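Local coordinates for protein alpha-1,2-mannosidase (Trichoderma reesei, PDB 1HCU) that probably trims alpha-1,2-linked mannose residues from high-mannose N-glycans, as a calcium-dependent family 47 glycosyl hydrolase, at residues 245-248 with 249-253. Sequence-based numbering, arbitrary orientation.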
loop_
_atom_site.group_PDB
_atom_site.type_symbol
_atom_site.label_atom_id
_atom_site.label_comp_id
_atom_site.label_asym_id
_atom_site.label_seq_id
_atom_site.Cartn_x
_atom_site.Cartn_y
_atom_site.Cartn_z
ATOM N N ASP A 245 1.884 -9.103 -3.381
ATOM C CA ASP A 245 2.666 -7.879 -3.192
ATOM C C ASP A 245 3.123 -7.506 -1.781
ATOM O O ASP A 245 4.321 -7.514 -1.488
ATOM C CB ASP A 245 1.924 -6.675 -3.786
ATOM C CG ASP A 245 0.454 -6.613 -3.360
ATOM O OD1 ASP A 245 0.076 -7.206 -2.317
ATOM O OD2 ASP A 245 -0.323 -5.953 -4.081
ATOM N N SER A 246 2.184 -7.167 -0.904
ATOM C CA SER A 246 2.560 -6.733 0.436
ATOM C C SER A 246 3.333 -7.738 1.298
ATOM O O SER A 246 3.915 -7.350 2.306
ATOM C CB SER A 246 1.329 -6.182 1.187
ATOM O OG SER A 246 0.202 -7.040 1.113
ATOM N N PHE A 247 3.355 -9.012 0.902
ATOM C CA PHE A 247 4.108 -10.025 1.649
ATOM C C PHE A 247 5.615 -9.768 1.533
ATOM O O PHE A 247 6.324 -9.728 2.539
ATOM C CB PHE A 247 3.805 -11.438 1.139
ATOM C CG PHE A 247 4.851 -12.444 1.530
ATOM C CD1 PHE A 247 5.777 -12.897 0.600
ATOM C CD2 PHE A 247 4.972 -12.856 2.853
ATOM C CE1 PHE A 247 6.824 -13.745 0.984
ATOM C CE2 PHE A 247 6.008 -13.697 3.248
ATOM C CZ PHE A 247 6.939 -14.142 2.314
ATOM N N TYR A 248 6.095 -9.616 0.298
ATOM C CA TYR A 248 7.506 -9.333 0.044
ATOM C C TYR A 248 7.863 -7.988 0.666
ATOM O O TYR A 248 8.948 -7.825 1.228
ATOM C CB TYR A 248 7.789 -9.281 -1.464
ATOM C CG TYR A 248 7.677 -10.626 -2.145
ATOM C CD1 TYR A 248 6.956 -10.774 -3.329
ATOM C CD2 TYR A 248 8.267 -11.754 -1.588
ATOM C CE1 TYR A 248 6.822 -12.016 -3.934
ATOM C CE2 TYR A 248 8.142 -12.996 -2.182
ATOM C CZ TYR A 248 7.416 -13.122 -3.351
ATOM O OH TYR A 248 7.274 -14.363 -3.924
ATOM N N GLU A 249 6.936 -7.036 0.568
ATOM C CA GLU A 249 7.123 -5.691 1.115
ATOM C C GLU A 249 7.419 -5.713 2.618
ATOM O O GLU A 249 8.386 -5.097 3.076
ATOM C CB GLU A 249 5.864 -4.834 0.854
ATOM C CG GLU A 249 5.928 -3.363 1.310
ATOM C CD GLU A 249 4.582 -2.628 1.159
ATOM O OE1 GLU A 249 4.458 -1.471 1.635
ATOM O OE2 GLU A 249 3.648 -3.208 0.564
ATOM N N TYR A 250 6.587 -6.409 3.388
ATOM C CA TYR A 250 6.765 -6.452 4.837
ATOM C C TYR A 250 8.000 -7.213 5.300
ATOM O O TYR A 250 8.462 -7.028 6.424
ATOM C CB TYR A 250 5.513 -7.018 5.524
ATOM C CG TYR A 250 4.431 -5.984 5.805
ATOM C CD1 TYR A 250 3.285 -6.319 6.539
ATOM C CD2 TYR A 250 4.531 -4.686 5.310
ATOM C CE1 TYR A 250 2.261 -5.384 6.761
ATOM C CE2 TYR A 250 3.512 -3.744 5.529
ATOM C CZ TYR A 250 2.384 -4.098 6.245
ATOM O OH TYR A 250 1.376 -3.177 6.400
ATOM N N LEU A 251 8.538 -8.061 4.434
ATOM C CA LEU A 251 9.728 -8.820 4.768
ATOM C C LEU A 251 10.892 -7.877 5.076
ATOM O O LEU A 251 11.533 -7.983 6.127
ATOM C CB LEU A 251 10.097 -9.733 3.606
ATOM C CG LEU A 251 10.015 -11.256 3.763
ATOM C CD1 LEU A 251 8.868 -11.703 4.626
ATOM C CD2 LEU A 251 9.897 -11.835 2.370
ATOM N N ILE A 252 11.160 -6.946 4.165
ATOM C CA ILE A 252 12.249 -6.000 4.369
ATOM C C ILE A 252 11.847 -4.918 5.375
ATOM O O ILE A 252 12.698 -4.386 6.092
ATOM C CB ILE A 252 12.669 -5.338 3.031
ATOM C CG1 ILE A 252 13.930 -4.489 3.224
ATOM C CG2 ILE A 252 11.532 -4.493 2.498
ATOM C CD1 ILE A 252 15.157 -5.280 3.616
ATOM N N LYS A 253 10.557 -4.600 5.446
ATOM C CA LYS A 253 10.118 -3.573 6.384
ATOM C C LYS A 253 10.240 -4.010 7.841
ATOM O O LYS A 253 10.450 -3.180 8.726
ATOM C CB LYS A 253 8.692 -3.113 6.060
ATOM C CG LYS A 253 8.644 -2.211 4.828
ATOM C CD LYS A 253 7.282 -1.567 4.622
ATOM C CE LYS A 253 7.307 -0.599 3.443
ATOM N NZ LYS A 253 5.977 0.061 3.242
#
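Ser246 O accepts the backbone N-H of Tyr250 (O to N 3.0 Å) within the helix 245-257; the other backbone bonds joining 245-248 to 249-253 are weak, from Glu249 N to Asp245 O and from Leu251 N to both Phe247 O and Tyr248 O. One turn on, Lys253 NZ forms a salt bridge with Glu249 OE1, 2.7 Å away, through the anti lone pair of that oxygen. With CG anti to the backbone N (chi1 -177°) and the chain extended beyond it, Glu249 lays OE2 alongside Ser246, 3.8 Å from Ser246 CB, and OE2 also bonds Thr485 OG1. Ser246 OG is hydrogen-bonded to Ser180 OG. On another side of the helix, Leu251 sets both methyls against the Phe247 ring, CD1 lying 3.7 Å from Phe247 CE2 and CD2 3.8 Å from Phe247 CZ. Leu251 CD2 also reaches the edge of the Tyr248 ring, which stacks with Trp240; helix 196-209 packs on Phe247 and Leu251. Both Glu249 oxygens are thus engaged, and Lys253 probably offsets the charge of the buried Glu249 carboxylate. The grip on Thr485, a calcium-binding residue, ties this helix to the metal site, while Asp245, a predicted active-site residue, lies four residues before Glu249.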